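Local coordinates for protein tapirin (Caldicellulosiruptor kristjanssonii, PDB 6N2B) that probably binds cellulose, with a beta-helix C-terminal domain that is thought to help the thermophilic bacterium adhere to this substrate, at residues S214-Y219 / G231-T236; K220-G225 / K241-N246; S227-E232 / I249-E254; P253-N258 / M270-K275; N486-N491 / N519-G524. One frame throughout, in Å; residues are numbered along the deposited sequence.

Contact 1. Residues S214-Y219 / G231-T236; sequences SFLPNY and GERIQT
The backbones of Phe215 and Ile234 run in nearly the same direction and form a single bridge. Phe215 N donates to Arg233 O at 2.9 Å, with a C=O...N angle of 168°. The return bond, from Gln235 N to Phe215 O, is weak at 3.4 Å. Further on, a water takes over. It donates to Pro217 O at 2.6 Å and to Gln235 O at 2.6 Å.

This pairing fits a beta-helix, in which successive coils stack with their chains parallel. It joins the loop after strand 207-211 to strand 234-236, an outermost strand of an eight-stranded parallel sheet. The loop also bonds through its backbone to Ser516 and Phe518.

Side chains pack beside the pairing. Leu216 CD2 rests 3.3 Å from Gln235 CB and touches the guanidinium of Arg233, 3.9 Å from NH2. The guanidinium is held at its NE by a salt bridge to Glu254. Pro217, Phe215, Ile234 and Thr236 are buried. Thr236 has OG1 between its backbone N and carbonyl carbon (chi1 64°), and CG2 is left to meet Pro217 CG at 3.7 Å. Within 214-219, Pro217 CD sits over the centre of the Phe215 ring, 3.8 Å above its plane.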
# COMPACT_ATOMS: atom_id res chain seq x y z
N SER A 214 3.03 -11.57 4.26
CA SER A 214 2.51 -10.36 4.84
C SER A 214 3.57 -9.25 4.82
O SER A 214 4.74 -9.48 4.51
CB SER A 214 2.05 -10.61 6.27
OG SER A 214 3.15 -10.46 7.16
N PHE A 215 3.13 -8.03 5.16
CA PHE A 215 3.99 -6.85 5.16
C PHE A 215 3.59 -5.99 6.35
O PHE A 215 2.56 -5.31 6.30
CB PHE A 215 3.90 -6.06 3.86
CG PHE A 215 4.58 -4.74 3.91
CD1 PHE A 215 5.91 -4.64 4.31
CD2 PHE A 215 3.92 -3.58 3.56
CE1 PHE A 215 6.54 -3.42 4.35
CE2 PHE A 215 4.54 -2.36 3.61
CZ PHE A 215 5.85 -2.28 4.00
N LEU A 216 4.39 -6.02 7.40
CA LEU A 216 4.11 -5.24 8.61
C LEU A 216 5.24 -4.26 8.81
O LEU A 216 6.24 -4.57 9.50
CB LEU A 216 3.95 -6.15 9.82
CG LEU A 216 2.99 -7.32 9.55
CD1 LEU A 216 3.39 -8.61 10.28
CD2 LEU A 216 1.59 -6.93 9.86
N PRO A 217 5.13 -3.05 8.26
CA PRO A 217 6.19 -2.06 8.40
C PRO A 217 6.25 -1.49 9.80
O PRO A 217 5.31 -1.61 10.60
CB PRO A 217 5.81 -0.98 7.38
CG PRO A 217 4.35 -1.04 7.31
CD PRO A 217 3.99 -2.52 7.48
N ASN A 218 7.38 -0.87 10.08
CA ASN A 218 7.59 -0.19 11.34
C ASN A 218 6.81 1.12 11.38
O ASN A 218 6.43 1.70 10.36
CB ASN A 218 9.08 0.11 11.51
CG ASN A 218 9.65 0.82 10.30
OD1 ASN A 218 9.83 0.22 9.25
ND2 ASN A 218 9.90 2.12 10.42
N TYR A 219 6.61 1.60 12.60
CA TYR A 219 6.19 2.98 12.83
C TYR A 219 7.11 3.96 12.12
O TYR A 219 8.34 3.85 12.20
CB TYR A 219 6.19 3.25 14.33
CG TYR A 219 5.78 4.63 14.73
CD1 TYR A 219 4.45 5.00 14.72
CD2 TYR A 219 6.73 5.55 15.17
CE1 TYR A 219 4.06 6.26 15.12
CE2 TYR A 219 6.36 6.81 15.56
CZ TYR A 219 5.02 7.17 15.54
OH TYR A 219 4.62 8.43 15.93
N GLY A 231 1.01 -10.61 -0.58
CA GLY A 231 0.20 -11.80 -0.76
C GLY A 231 -0.73 -12.12 0.39
O GLY A 231 -1.73 -12.81 0.18
N GLU A 232 -0.42 -11.64 1.60
CA GLU A 232 -1.28 -11.83 2.77
C GLU A 232 -1.69 -10.49 3.38
O GLU A 232 -2.15 -9.60 2.66
CB GLU A 232 -0.59 -12.70 3.81
CG GLU A 232 -0.20 -14.09 3.32
CD GLU A 232 -1.40 -14.98 3.03
OE1 GLU A 232 -2.41 -14.90 3.77
OE2 GLU A 232 -1.31 -15.77 2.07
N ARG A 233 -1.52 -10.33 4.69
CA ARG A 233 -1.99 -9.13 5.39
C ARG A 233 -1.00 -7.97 5.28
O ARG A 233 0.22 -8.17 5.29
CB ARG A 233 -2.21 -9.44 6.87
CG ARG A 233 -3.42 -10.30 7.18
CD ARG A 233 -3.51 -10.64 8.68
NE ARG A 233 -3.41 -9.47 9.58
CZ ARG A 233 -2.28 -9.08 10.19
NH1 ARG A 233 -2.29 -8.02 10.99
NH2 ARG A 233 -1.13 -9.75 10.01
N ILE A 234 -1.54 -6.75 5.19
CA ILE A 234 -0.78 -5.52 5.42
C ILE A 234 -1.34 -4.88 6.68
O ILE A 234 -2.55 -4.68 6.80
CB ILE A 234 -0.86 -4.54 4.24
CG1 ILE A 234 -0.15 -5.11 3.01
CG2 ILE A 234 -0.27 -3.19 4.63
CD1 ILE A 234 -0.34 -4.29 1.75
N GLN A 235 -0.45 -4.57 7.62
CA GLN A 235 -0.84 -3.90 8.86
C GLN A 235 0.23 -2.89 9.21
O GLN A 235 1.39 -3.26 9.44
CB GLN A 235 -1.04 -4.91 9.99
CG GLN A 235 -1.10 -4.28 11.36
CD GLN A 235 -1.38 -5.30 12.46
OE1 GLN A 235 -2.50 -5.37 12.99
NE2 GLN A 235 -0.37 -6.10 12.81
N THR A 236 -0.16 -1.62 9.24
CA THR A 236 0.73 -0.51 9.52
C THR A 236 0.42 0.05 10.90
O THR A 236 -0.75 0.24 11.25
CB THR A 236 0.56 0.57 8.45
OG1 THR A 236 -0.77 1.12 8.51
CG2 THR A 236 0.80 -0.02 7.06
O HOH W 1 3.20 -2.96 11.25

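Contact 2. Residues K220-G225 / K241-N246; sequences KFTVRG and KAIGVN
Thr222, Val223 and Arg224 pair in parallel with Lys241, Ala242 and Ile243, joining strand 221-224 to the start of strand 240-250. Four backbone bonds hold the pair. Phe221 O accepts from Lys241 N at 2.9 Å, and Val223 N donates to Lys241 O at 2.8 Å. Val223 O accepts from Ile243 N at 2.8 Å, and Gly225 N donates to Ile243 O at 3.0 Å.

Such parallel pairing between successive coils is the basic unit of a beta-helix. The chain turns a corner at Ile243 and Gly244, where Gly244 takes a positive phi (68°). Strand 526-531 pairs with strand 221-224 as well.

The two faces differ. On one, Val223 CG1 lies 4.0 Å from Ala242 CB. Val245, beyond the corner, also meets Val223 CG1 with its CG2, at 4.0 Å, and these two side chains cross at about a right angle. All three residues are buried. On the other face, Thr222 OG1 touches Lys241 CB at 3.7 Å. Arg224 and Ile243 lie side by side, pointing the same way. Arg224 runs out with CG anti to the backbone N (chi1 171°) and bends at chi3 (-57°). Ile243 CD1 thereby comes over one face of the guanidinium, 3.7 Å from NH2. Arg224 NE forms a salt bridge with Glu528.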
# COMPACT_ATOMS: atom_id res chain seq x y z
N LYS A 220 6.51 4.94 11.43
CA LYS A 220 7.25 5.91 10.62
C LYS A 220 7.89 5.23 9.41
O LYS A 220 9.09 4.93 9.41
CB LYS A 220 8.30 6.64 11.45
CG LYS A 220 7.97 8.09 11.71
CD LYS A 220 8.36 8.95 10.50
CE LYS A 220 8.11 10.45 10.75
NZ LYS A 220 6.78 10.93 10.26
N PHE A 221 7.10 4.94 8.40
CA PHE A 221 7.59 4.28 7.20
C PHE A 221 6.98 5.00 6.02
O PHE A 221 5.75 5.08 5.90
CB PHE A 221 7.23 2.79 7.19
CG PHE A 221 7.86 1.99 6.07
CD1 PHE A 221 7.23 1.86 4.84
CD2 PHE A 221 9.07 1.33 6.27
CE1 PHE A 221 7.80 1.09 3.82
CE2 PHE A 221 9.64 0.57 5.24
CZ PHE A 221 9.00 0.45 4.02
N THR A 222 7.83 5.56 5.18
CA THR A 222 7.39 6.23 3.97
C THR A 222 7.91 5.43 2.78
O THR A 222 9.10 5.12 2.72
CB THR A 222 7.91 7.66 3.90
OG1 THR A 222 7.39 8.43 4.99
CG2 THR A 222 7.50 8.27 2.58
N VAL A 223 7.02 5.10 1.86
CA VAL A 223 7.43 4.63 0.55
C VAL A 223 7.06 5.70 -0.47
O VAL A 223 5.94 6.22 -0.48
CB VAL A 223 6.82 3.26 0.21
CG1 VAL A 223 5.35 3.22 0.54
CG2 VAL A 223 7.06 2.95 -1.25
N ARG A 224 8.04 6.07 -1.29
CA ARG A 224 7.93 7.18 -2.23
C ARG A 224 8.19 6.62 -3.62
O ARG A 224 9.34 6.31 -3.97
CB ARG A 224 8.90 8.29 -1.86
CG ARG A 224 9.04 9.41 -2.87
CD ARG A 224 10.15 10.40 -2.47
NE ARG A 224 9.90 10.97 -1.14
CZ ARG A 224 9.30 12.14 -0.95
NH1 ARG A 224 8.90 12.84 -2.00
NH2 ARG A 224 9.09 12.60 0.29
N GLY A 225 7.12 6.49 -4.42
CA GLY A 225 7.21 5.92 -5.74
C GLY A 225 7.04 4.43 -5.71
O GLY A 225 6.87 3.80 -4.66
N LYS A 241 3.22 6.31 5.34
CA LYS A 241 3.00 7.23 4.23
C LYS A 241 3.42 6.59 2.91
O LYS A 241 4.51 6.03 2.79
CB LYS A 241 3.75 8.54 4.43
CG LYS A 241 3.09 9.43 5.45
CD LYS A 241 4.06 10.47 5.97
CE LYS A 241 3.36 11.73 6.41
NZ LYS A 241 2.37 11.45 7.49
N ALA A 242 2.54 6.69 1.93
CA ALA A 242 2.83 6.31 0.55
C ALA A 242 2.71 7.57 -0.30
O ALA A 242 1.60 8.08 -0.50
CB ALA A 242 1.87 5.21 0.09
N ILE A 243 3.83 8.09 -0.78
CA ILE A 243 3.82 9.32 -1.57
C ILE A 243 4.15 8.99 -3.02
O ILE A 243 5.25 8.52 -3.32
CB ILE A 243 4.83 10.35 -1.02
CG1 ILE A 243 4.56 10.63 0.45
CG2 ILE A 243 4.75 11.63 -1.82
CD1 ILE A 243 5.65 11.47 1.09
N GLY A 244 3.20 9.25 -3.91
CA GLY A 244 3.40 8.90 -5.31
C GLY A 244 3.46 7.42 -5.63
O GLY A 244 4.09 7.04 -6.62
N VAL A 245 2.82 6.56 -4.82
CA VAL A 245 2.76 5.14 -5.12
C VAL A 245 1.82 4.89 -6.29
O VAL A 245 0.69 5.41 -6.33
CB VAL A 245 2.32 4.35 -3.87
CG1 VAL A 245 1.82 2.96 -4.26
CG2 VAL A 245 3.47 4.22 -2.89
N ASN A 246 2.26 4.08 -7.24
CA ASN A 246 1.43 3.79 -8.40
C ASN A 246 0.33 2.78 -8.08
O ASN A 246 -0.86 3.05 -8.29
CB ASN A 246 2.31 3.28 -9.55
CG ASN A 246 3.13 4.39 -10.18
OD1 ASN A 246 2.66 5.53 -10.30
ND2 ASN A 246 4.35 4.08 -10.58

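Contact 3. Residues S227-E232 / I249-E254; sequences SIYSGE and ICKGPE
Ile228 begins the pairing, its O accepting from Ile249 N at 2.9 Å. Tyr229 follows, and its ring crosses Ile249 obliquely. Ile249 CG2 meets the ring at the edge, in its plane, 3.9 Å from CD1. Lys251 CG is also at the edge, 4.0 Å from CE1. Ser230 bonds through both backbone atoms. Its N donates to Ile249 O at 3.0 Å, and its O accepts from Lys251 N at 2.9 Å in a nearly straight bond (N-H...O 172°). Its OG is bonded to Gly213 O.

After Ser230 the regular pairing ends. Glu232 O lies 3.1 Å from Cys250 SG and makes a CA-H...O contact with Gly252 CA at 3.3 Å. Gly252 has no side chain to stand between the two backbones here. Gly252 N also makes a weak hydrogen bond to Cys250 SG at 3.5 Å, within the turn.

The pairing is part of the parallel stacking of the beta-helix. Strand 227-230 has strand 207-211 as its other partner, and Tyr229 stacks with Tyr210 and Phe417. Lys251 NZ reaches Ile412 O in helix 408-413 and Phe415 O in the chain after it.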
# COMPACT_ATOMS: atom_id res chain seq x y z
N SER A 227 5.47 0.62 -6.50
CA SER A 227 4.22 0.02 -6.08
C SER A 227 4.47 -0.89 -4.89
O SER A 227 5.61 -1.20 -4.54
CB SER A 227 3.56 -0.74 -7.22
OG SER A 227 3.34 0.11 -8.32
N ILE A 228 3.37 -1.30 -4.28
CA ILE A 228 3.35 -2.10 -3.07
C ILE A 228 2.49 -3.31 -3.35
O ILE A 228 1.38 -3.17 -3.88
CB ILE A 228 2.79 -1.30 -1.88
CG1 ILE A 228 3.75 -0.18 -1.49
CG2 ILE A 228 2.48 -2.19 -0.71
CD1 ILE A 228 3.03 1.09 -1.10
N TYR A 229 3.00 -4.49 -3.02
CA TYR A 229 2.26 -5.74 -3.16
C TYR A 229 2.42 -6.54 -1.89
O TYR A 229 3.52 -6.61 -1.33
CB TYR A 229 2.75 -6.59 -4.35
CG TYR A 229 2.19 -8.00 -4.31
CD1 TYR A 229 0.87 -8.24 -4.70
CD2 TYR A 229 2.94 -9.08 -3.86
CE1 TYR A 229 0.33 -9.50 -4.66
CE2 TYR A 229 2.41 -10.35 -3.80
CZ TYR A 229 1.10 -10.55 -4.21
OH TYR A 229 0.53 -11.81 -4.18
N SER A 230 1.35 -7.20 -1.47
CA SER A 230 1.42 -8.23 -0.45
C SER A 230 0.51 -9.39 -0.80
O SER A 230 -0.63 -9.19 -1.23
CB SER A 230 1.03 -7.71 0.93
OG SER A 230 0.41 -8.74 1.66
N GLY A 231 1.01 -10.61 -0.58
CA GLY A 231 0.20 -11.80 -0.76
C GLY A 231 -0.73 -12.12 0.39
O GLY A 231 -1.73 -12.81 0.18
N GLU A 232 -0.42 -11.64 1.60
CA GLU A 232 -1.28 -11.83 2.77
C GLU A 232 -1.69 -10.49 3.38
O GLU A 232 -2.15 -9.60 2.66
CB GLU A 232 -0.59 -12.70 3.81
CG GLU A 232 -0.20 -14.09 3.32
CD GLU A 232 -1.40 -14.98 3.03
OE1 GLU A 232 -2.41 -14.90 3.77
OE2 GLU A 232 -1.31 -15.77 2.07
N ILE A 249 -1.44 -3.37 -4.27
CA ILE A 249 -2.24 -4.58 -4.46
C ILE A 249 -2.08 -5.49 -3.24
O ILE A 249 -0.97 -5.90 -2.90
CB ILE A 249 -1.83 -5.34 -5.73
CG1 ILE A 249 -2.14 -4.50 -6.97
CG2 ILE A 249 -2.51 -6.70 -5.75
CD1 ILE A 249 -1.54 -5.03 -8.23
N CYS A 250 -3.19 -5.82 -2.61
CA CYS A 250 -3.17 -6.76 -1.50
C CYS A 250 -4.06 -7.94 -1.83
O CYS A 250 -5.27 -7.77 -2.00
CB CYS A 250 -3.62 -6.12 -0.19
SG CYS A 250 -3.76 -7.39 1.10
N LYS A 251 -3.48 -9.13 -1.92
CA LYS A 251 -4.25 -10.30 -2.27
C LYS A 251 -4.58 -11.18 -1.07
O LYS A 251 -5.16 -12.25 -1.23
CB LYS A 251 -3.54 -11.07 -3.37
CG LYS A 251 -3.56 -10.29 -4.68
CD LYS A 251 -3.52 -11.18 -5.92
CE LYS A 251 -4.88 -11.75 -6.30
NZ LYS A 251 -4.86 -12.33 -7.69
N GLY A 252 -4.27 -10.71 0.15
CA GLY A 252 -4.66 -11.37 1.38
C GLY A 252 -5.93 -10.81 2.01
O GLY A 252 -6.64 -9.98 1.43
N PRO A 253 -6.23 -11.26 3.24
CA PRO A 253 -7.56 -10.99 3.82
C PRO A 253 -7.78 -9.61 4.45
O PRO A 253 -8.94 -9.22 4.61
CB PRO A 253 -7.70 -12.09 4.90
CG PRO A 253 -6.32 -12.54 5.19
CD PRO A 253 -5.54 -12.38 3.91
N GLU A 254 -6.74 -8.87 4.85
CA GLU A 254 -6.94 -7.56 5.47
C GLU A 254 -5.87 -6.60 4.99
O GLU A 254 -4.76 -7.02 4.64
CB GLU A 254 -6.89 -7.56 7.02
CG GLU A 254 -7.34 -8.83 7.75
CD GLU A 254 -7.10 -8.76 9.28
OE1 GLU A 254 -6.16 -9.42 9.78
OE2 GLU A 254 -7.86 -8.03 9.96

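Contact 4. Residues P253-N258 / M270-K275; sequences PEVIVN and MYIQNK
Glu254 lies alongside Lys275, the two side chains pointing the same way. Their aliphatic parts overlap, with Lys275 CE 3.6 Å from Glu254 CG. Lys275 bends at chi3 (90°), and its NZ comes to Glu254 OE2 at 3.3 Å in a weak salt bridge. The other oxygen, OE1, forms a salt bridge with Arg233 NE.

Asn274 crosses to the backbone of the neighbouring coil. A fully extended first torsion (chi1 179°) carries its amide there, and ND2 donates to Pro253 O at 2.9 Å. The bond lies in the carbonyl plane and close to the plane of the Asn274 amide, which fixes how the amide is turned. Next to it Val255 N donates to Lys275 O at 3.0 Å. Deeper in, Val255 CG2 meets Ile272 CD1 at 3.8 Å. These two buried side chains cross at about a right angle.

The contact sits where one coil of the beta-helix turns from strand 269-272 into strand 275-278, beside the start of strand 254-257. Leading into that corner, Tyr271 OH donates to Gln273 OE1 at 3.0 Å.

The side-chain polar contacts come from the partly exposed Glu254, Asn274 and Lys275, while Val255 and Ile272 are buried. With Lys275 at one oxygen and Arg233 at the other, the Glu254 carboxylate is probably kept ionised.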
# COMPACT_ATOMS: atom_id res chain seq x y z
N PRO A 253 -6.23 -11.26 3.24
CA PRO A 253 -7.56 -10.99 3.82
C PRO A 253 -7.78 -9.61 4.45
O PRO A 253 -8.94 -9.22 4.61
CB PRO A 253 -7.70 -12.09 4.90
CG PRO A 253 -6.32 -12.54 5.19
CD PRO A 253 -5.54 -12.38 3.91
N GLU A 254 -6.74 -8.87 4.85
CA GLU A 254 -6.94 -7.56 5.47
C GLU A 254 -5.87 -6.60 4.99
O GLU A 254 -4.76 -7.02 4.64
CB GLU A 254 -6.89 -7.56 7.02
CG GLU A 254 -7.34 -8.83 7.75
CD GLU A 254 -7.10 -8.76 9.28
OE1 GLU A 254 -6.16 -9.42 9.78
OE2 GLU A 254 -7.86 -8.03 9.96
N VAL A 255 -6.21 -5.31 5.00
CA VAL A 255 -5.25 -4.22 5.04
C VAL A 255 -5.69 -3.35 6.19
O VAL A 255 -6.73 -2.70 6.11
CB VAL A 255 -5.19 -3.41 3.74
CG1 VAL A 255 -4.19 -2.26 3.90
CG2 VAL A 255 -4.78 -4.29 2.58
N ILE A 256 -4.91 -3.33 7.26
CA ILE A 256 -5.29 -2.62 8.47
C ILE A 256 -4.31 -1.47 8.64
O ILE A 256 -3.12 -1.69 8.88
CB ILE A 256 -5.27 -3.54 9.70
CG1 ILE A 256 -6.01 -4.86 9.40
CG2 ILE A 256 -5.81 -2.79 10.90
CD1 ILE A 256 -7.53 -4.76 9.24
N VAL A 257 -4.81 -0.25 8.53
CA VAL A 257 -4.02 0.95 8.77
C VAL A 257 -4.38 1.47 10.16
O VAL A 257 -5.51 1.92 10.38
CB VAL A 257 -4.27 2.00 7.68
CG1 VAL A 257 -3.56 3.30 8.02
CG2 VAL A 257 -3.82 1.46 6.32
N ASN A 258 -3.44 1.41 11.09
CA ASN A 258 -3.66 1.81 12.48
C ASN A 258 -3.00 3.15 12.77
O ASN A 258 -2.13 3.61 12.04
CB ASN A 258 -3.12 0.76 13.45
CG ASN A 258 -3.97 -0.51 13.48
OD1 ASN A 258 -5.19 -0.47 13.33
ND2 ASN A 258 -3.31 -1.64 13.69
N MET A 270 -5.60 0.74 -6.36
CA MET A 270 -5.52 0.12 -5.05
C MET A 270 -6.49 -1.06 -5.05
O MET A 270 -7.71 -0.87 -5.00
CB MET A 270 -5.85 1.11 -3.94
CG MET A 270 -5.67 0.57 -2.54
SD MET A 270 -6.02 1.88 -1.35
CE MET A 270 -5.19 1.23 0.08
N TYR A 271 -5.95 -2.27 -5.13
CA TYR A 271 -6.74 -3.49 -5.13
C TYR A 271 -6.73 -4.08 -3.73
O TYR A 271 -5.66 -4.41 -3.20
CB TYR A 271 -6.21 -4.49 -6.17
CG TYR A 271 -6.97 -5.80 -6.24
CD1 TYR A 271 -6.81 -6.78 -5.26
CD2 TYR A 271 -7.86 -6.07 -7.29
CE1 TYR A 271 -7.50 -7.99 -5.31
CE2 TYR A 271 -8.55 -7.28 -7.35
CZ TYR A 271 -8.36 -8.24 -6.36
OH TYR A 271 -9.03 -9.44 -6.39
N ILE A 272 -7.91 -4.25 -3.15
CA ILE A 272 -8.05 -4.81 -1.82
C ILE A 272 -8.87 -6.09 -1.95
O ILE A 272 -10.10 -6.03 -2.10
CB ILE A 272 -8.70 -3.83 -0.85
CG1 ILE A 272 -7.91 -2.52 -0.84
CG2 ILE A 272 -8.83 -4.45 0.53
CD1 ILE A 272 -6.46 -2.66 -0.41
N GLN A 273 -8.20 -7.24 -1.88
CA GLN A 273 -8.85 -8.53 -2.11
C GLN A 273 -10.08 -8.73 -1.24
O GLN A 273 -11.13 -9.18 -1.73
CB GLN A 273 -7.84 -9.66 -1.87
CG GLN A 273 -8.46 -11.04 -1.75
CD GLN A 273 -8.86 -11.59 -3.09
OE1 GLN A 273 -8.30 -11.21 -4.12
NE2 GLN A 273 -9.84 -12.47 -3.09
N ASN A 274 -9.99 -8.43 0.06
CA ASN A 274 -11.13 -8.63 0.96
C ASN A 274 -11.55 -7.35 1.67
O ASN A 274 -12.62 -6.81 1.37
CB ASN A 274 -10.83 -9.74 1.96
CG ASN A 274 -11.97 -9.97 2.92
OD1 ASN A 274 -13.09 -10.32 2.51
ND2 ASN A 274 -11.72 -9.73 4.21
N LYS A 275 -10.76 -6.86 2.63
CA LYS A 275 -11.19 -5.77 3.51
C LYS A 275 -10.07 -4.74 3.70
O LYS A 275 -8.88 -5.09 3.74
CB LYS A 275 -11.67 -6.35 4.87
CG LYS A 275 -11.09 -5.72 6.14
CD LYS A 275 -11.60 -6.42 7.42
CE LYS A 275 -10.69 -7.58 7.85
NZ LYS A 275 -11.07 -8.15 9.19

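Contact 5. Residues N486-N491 / N519-G524; sequences NITFSN and NINISG
Ile487 and Phe489 face the same side of the sheet as Ile520 and Ile522, while Thr488 and Asn521 face the other. On the first side, Ile487 CG2 stands over one face of the Phe489 ring, 3.6 Å above its plane and offset toward the rim. The same methyl is 4.4 Å from Ile520 CG2. Across the strands Phe489 CB meets Ile522 CG1 at 3.9 Å. Ile520 and Ile522 also touch Asn218. On the second side, the side chains of Thr488 and Asn521 cross obliquely.

At one end Asn486 has CG beside its backbone N (chi1 -49°) and reaches across to the facing residue. Its OD1 accepts from Asn519 N at 3.2 Å, with the donor well above the carbonyl plane (63°). The axes of strands 487-489 and 520-522 are 8° apart. Ile487 N donates to Asn519 O at 3.1 Å, Asn521 N to Ile487 O at 3.0 Å, and Phe489 N to Asn521 O at 2.8 Å. Ser523 N closes the series on Phe489 O at 3.2 Å.

This is part of a parallel three-stranded sheet, with strand 457-458 on the other side of strand 487-489. Phe489 packs on Leu462 of helix 459-470, on Leu505 of strand 504-508 and on Ile527 of strand 526-531.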
# COMPACT_ATOMS: atom_id res chain seq x y z
N ASN A 486 12.65 -11.57 8.54
CA ASN A 486 12.43 -10.16 8.79
C ASN A 486 13.69 -9.36 8.51
O ASN A 486 14.78 -9.90 8.29
CB ASN A 486 11.97 -9.94 10.23
CG ASN A 486 10.85 -10.87 10.61
OD1 ASN A 486 10.02 -11.23 9.78
ND2 ASN A 486 10.82 -11.26 11.88
N ILE A 487 13.53 -8.04 8.52
CA ILE A 487 14.63 -7.10 8.43
C ILE A 487 14.64 -6.30 9.72
O ILE A 487 13.59 -5.81 10.15
CB ILE A 487 14.48 -6.20 7.19
CG1 ILE A 487 14.71 -7.03 5.92
CG2 ILE A 487 15.40 -5.00 7.27
CD1 ILE A 487 14.47 -6.27 4.65
N THR A 488 15.81 -6.21 10.36
CA THR A 488 15.91 -5.57 11.66
C THR A 488 17.09 -4.62 11.68
O THR A 488 18.23 -5.04 11.48
CB THR A 488 16.07 -6.58 12.79
OG1 THR A 488 14.91 -7.42 12.86
CG2 THR A 488 16.22 -5.85 14.10
N PHE A 489 16.83 -3.35 11.94
CA PHE A 489 17.87 -2.35 12.09
C PHE A 489 17.91 -1.98 13.57
O PHE A 489 17.15 -1.13 14.04
CB PHE A 489 17.59 -1.18 11.19
CG PHE A 489 17.61 -1.52 9.72
CD1 PHE A 489 18.59 -2.36 9.20
CD2 PHE A 489 16.64 -1.03 8.85
CE1 PHE A 489 18.61 -2.69 7.85
CE2 PHE A 489 16.65 -1.34 7.50
CZ PHE A 489 17.64 -2.17 7.00
N SER A 490 18.80 -2.65 14.31
CA SER A 490 18.90 -2.51 15.76
C SER A 490 19.62 -1.24 16.18
O SER A 490 19.46 -0.80 17.33
CB SER A 490 19.65 -3.70 16.37
OG SER A 490 18.73 -4.69 16.80
N ASN A 491 20.40 -0.67 15.29
CA ASN A 491 21.27 0.46 15.54
C ASN A 491 21.39 1.26 14.25
O ASN A 491 22.49 1.44 13.72
CB ASN A 491 22.62 -0.03 16.03
CG ASN A 491 23.24 0.91 17.03
OD1 ASN A 491 22.62 1.90 17.43
ND2 ASN A 491 24.47 0.61 17.45
N ASN A 519 8.32 -8.58 9.04
CA ASN A 519 8.35 -7.39 9.88
C ASN A 519 9.61 -6.59 9.59
O ASN A 519 10.71 -7.15 9.56
CB ASN A 519 8.33 -7.74 11.36
CG ASN A 519 6.97 -8.20 11.84
OD1 ASN A 519 6.21 -7.42 12.45
ND2 ASN A 519 6.65 -9.48 11.58
N ILE A 520 9.46 -5.28 9.38
CA ILE A 520 10.58 -4.36 9.49
C ILE A 520 10.59 -3.84 10.92
O ILE A 520 9.56 -3.40 11.43
CB ILE A 520 10.47 -3.20 8.49
CG1 ILE A 520 9.80 -3.67 7.22
CG2 ILE A 520 11.84 -2.59 8.17
CD1 ILE A 520 9.65 -2.59 6.23
N ASN A 521 11.74 -3.92 11.57
CA ASN A 521 11.91 -3.39 12.91
C ASN A 521 13.11 -2.46 12.91
O ASN A 521 14.11 -2.74 12.26
CB ASN A 521 12.12 -4.49 13.92
CG ASN A 521 10.91 -5.39 14.05
OD1 ASN A 521 9.80 -4.92 14.33
ND2 ASN A 521 11.11 -6.69 13.84
N ILE A 522 12.99 -1.35 13.64
CA ILE A 522 14.08 -0.39 13.70
C ILE A 522 13.92 0.38 15.00
O ILE A 522 12.80 0.62 15.46
CB ILE A 522 14.08 0.53 12.46
CG1 ILE A 522 15.16 1.60 12.57
CG2 ILE A 522 12.75 1.17 12.30
CD1 ILE A 522 15.33 2.42 11.31
N SER A 523 15.05 0.76 15.59
CA SER A 523 15.09 1.41 16.89
C SER A 523 15.49 2.87 16.72
O SER A 523 16.61 3.16 16.29
CB SER A 523 16.08 0.69 17.80
OG SER A 523 16.04 -0.70 17.54
N GLY A 524 14.58 3.78 17.07
CA GLY A 524 14.90 5.19 17.12
C GLY A 524 15.09 5.89 15.79
O GLY A 524 15.88 6.83 15.72

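Overall arrangement
Contacts 1, 2, 3 and 5 join chain running in parallel, as expected of a beta-helix; contact 4 is a corner contact. Contacts 1 to 4 cluster near the centre of the chain. The centre of contact 5 is about 20 Å from it, nearer the calcium end. Contacts 2 and 3 share strand 240-250, while contacts 1 and 4 reach adjacent strands of one sheet. Contact 5 is a regular pair, and contact 2 is regular up to its corner. In contacts 1, 3 and 4 a water, a glycine or the side chain of an asparagine takes part. Val223-Ala242 and Val255-Ile272 are buried. Phe215 links contacts 1, 2 and 5 by touching Phe221 and Ile520. Among partly exposed residues, the Arg233-Glu254 salt bridge ties contacts 1, 3 and 4.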